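Local coordinates for protein flavoredoxin (Desulfovibrio vulgaris str. 'Miyazaki F', PDB 2D5M) that binds flavin mononucleotide and probably carries electrons, as a member of the flavin reductase-like family, at residues G103-A108 and I138-V143. Numbering follows the deposited sequence.
Sequences GEHVDA and IMDVKV
Lys-142 reaches from strand 133-144 to the loop 103-108 and forms a salt bridge with Glu-104, its NZ 2.7 Å from Glu-104 OE1. It meets that oxygen on the anti side, 31° out of the carboxylate plane. An equally short bond, 2.7 Å, joins Lys-142 NZ to OD2 of Asp-140 on its own strand, through the anti lone pair of that oxygen. Glu-119 of strand 116-126 supplies a third carboxylate to NZ, so three acidic groups surround one ammonium. The lysine chain is bent near its end, which turns NZ into this cluster. The other oxygen of Asp-140, OD1, is satisfied by Ser-4 OG of the second subunit. The Glu-119 carboxylate takes the backbone N-H of Glu-104 at OE2 and that of His-105 at OE1, so it holds both the loop backbone and Lys-142. The His-105 ring lies against Asp-140, with His-105 CD2 3.6 Å from Asp-140 CB and the ring and carboxylate planes 71° apart; Lys-142 NZ lies at the edge of the ring, near its plane. Beyond it, Val-106 CG1 packs on Met-139 CG at 3.8 Å, at the classic beta bulge where Met-139 and Asp-140 both face Glu-119. OE1 of Glu-104 and OD2 of Asp-140 are 4.4 Å apart, a proximity that the shared lysine probably makes tolerable. One lysine thus bridges three carboxylates and probably offsets only part of their negative charge, backbone N-H groups and the second subunit helping to satisfy the rest.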
loop_
_atom_site.group_PDB
_atom_site.type_symbol
_atom_site.label_atom_id
_atom_site.label_comp_id
_atom_site.label_asym_id
_atom_site.label_seq_id
_atom_site.Cartn_x
_atom_site.Cartn_y
_atom_site.Cartn_z
ATOM N N GLY A 103 20.274 -2.064 -12.428
ATOM C CA GLY A 103 19.281 -1.293 -13.130
ATOM C C GLY A 103 19.785 -0.801 -14.466
ATOM O O GLY A 103 20.964 -0.516 -14.627
ATOM N N GLU A 104 18.855 -0.721 -15.409
ATOM C CA GLU A 104 19.179 -0.190 -16.741
ATOM C C GLU A 104 19.102 1.311 -16.769
ATOM O O GLU A 104 19.730 1.928 -17.660
ATOM C CB GLU A 104 18.248 -0.849 -17.780
ATOM C CG GLU A 104 18.562 -2.354 -17.890
ATOM C CD GLU A 104 17.618 -3.036 -18.878
ATOM O OE1 GLU A 104 16.398 -2.641 -18.845
ATOM O OE2 GLU A 104 18.012 -3.898 -19.704
ATOM N N HIS A 105 18.305 1.915 -15.887
ATOM C CA HIS A 105 18.004 3.321 -15.897
ATOM C C HIS A 105 18.510 4.054 -14.652
ATOM O O HIS A 105 18.616 5.276 -14.668
ATOM C CB HIS A 105 16.488 3.553 -16.032
ATOM C CG HIS A 105 15.916 2.907 -17.244
ATOM N ND1 HIS A 105 15.886 3.493 -18.474
ATOM C CD2 HIS A 105 15.382 1.644 -17.376
ATOM C CE1 HIS A 105 15.333 2.602 -19.298
ATOM N NE2 HIS A 105 15.026 1.488 -18.679
ATOM N N VAL A 106 18.746 3.330 -13.562
ATOM C CA VAL A 106 19.105 3.953 -12.258
ATOM C C VAL A 106 20.252 3.140 -11.648
ATOM O O VAL A 106 20.411 1.959 -11.949
ATOM C CB VAL A 106 17.938 4.094 -11.274
ATOM C CG1 VAL A 106 16.699 4.710 -11.953
ATOM C CG2 VAL A 106 17.561 2.752 -10.659
ATOM N N ASP A 107 20.948 3.850 -10.770
ATOM C CA ASP A 107 22.148 3.320 -10.092
ATOM C C ASP A 107 21.810 2.485 -8.862
ATOM O O ASP A 107 22.066 2.891 -7.704
ATOM C CB ASP A 107 23.041 4.483 -9.715
ATOM C CG ASP A 107 24.393 4.036 -9.208
ATOM O OD1 ASP A 107 24.793 2.874 -9.479
ATOM O OD2 ASP A 107 25.052 4.886 -8.560
ATOM N N ALA A 108 21.205 1.313 -9.076
ATOM C CA ALA A 108 20.743 0.398 -8.025
ATOM C C ALA A 108 20.504 -0.965 -8.630
ATOM O O ALA A 108 20.094 -1.057 -9.796
ATOM C CB ALA A 108 19.480 0.902 -7.356
ATOM N N ILE A 138 9.342 6.619 -10.673
ATOM C CA ILE A 138 9.411 5.379 -11.414
ATOM C C ILE A 138 9.921 5.652 -12.821
ATOM O O ILE A 138 9.294 6.360 -13.602
ATOM C CB ILE A 138 8.009 4.710 -11.502
ATOM C CG1 ILE A 138 7.481 4.374 -10.112
ATOM C CG2 ILE A 138 8.041 3.503 -12.395
ATOM C CD1 ILE A 138 6.010 3.922 -10.073
ATOM N N MET A 139 11.090 5.080 -13.117
ATOM C CA MET A 139 11.739 5.219 -14.405
ATOM C C MET A 139 11.418 4.064 -15.319
ATOM O O MET A 139 11.449 4.219 -16.567
ATOM C CB MET A 139 13.266 5.406 -14.232
ATOM C CG MET A 139 13.654 6.479 -13.260
ATOM S SD MET A 139 12.862 8.091 -13.484
ATOM C CE MET A 139 13.593 8.572 -15.025
ATOM N N ASP A 140 11.153 2.873 -14.764
ATOM C CA ASP A 140 10.820 1.688 -15.540
ATOM C C ASP A 140 10.227 0.673 -14.620
ATOM O O ASP A 140 10.591 0.557 -13.456
ATOM C CB ASP A 140 12.074 1.081 -16.201
ATOM C CG ASP A 140 11.777 0.093 -17.298
ATOM O OD1 ASP A 140 10.716 0.199 -17.951
ATOM O OD2 ASP A 140 12.607 -0.796 -17.562
ATOM N N VAL A 141 9.292 -0.091 -15.140
ATOM C CA VAL A 141 8.739 -1.282 -14.499
ATOM C C VAL A 141 9.019 -2.474 -15.427
ATOM O O VAL A 141 8.651 -2.448 -16.603
ATOM C CB VAL A 141 7.231 -1.110 -14.280
ATOM C CG1 VAL A 141 6.678 -2.411 -13.669
ATOM C CG2 VAL A 141 6.908 0.121 -13.451
ATOM N N LYS A 142 9.698 -3.476 -14.913
ATOM C CA LYS A 142 10.108 -4.657 -15.635
ATOM C C LYS A 142 9.378 -5.869 -15.093
ATOM O O LYS A 142 9.344 -6.077 -13.880
ATOM C CB LYS A 142 11.632 -4.900 -15.534
ATOM C CG LYS A 142 12.461 -3.941 -16.394
ATOM C CD LYS A 142 13.899 -4.455 -16.445
ATOM C CE LYS A 142 14.885 -3.431 -15.978
ATOM N NZ LYS A 142 14.816 -2.167 -16.766
ATOM N N VAL A 143 8.832 -6.660 -15.986
ATOM C CA VAL A 143 8.042 -7.854 -15.573
ATOM C C VAL A 143 8.470 -9.017 -16.410
ATOM O O VAL A 143 8.641 -8.924 -17.617
ATOM C CB VAL A 143 6.554 -7.548 -15.709
ATOM C CG1 VAL A 143 5.738 -8.788 -15.323
ATOM C CG2 VAL A 143 6.127 -6.362 -14.855
#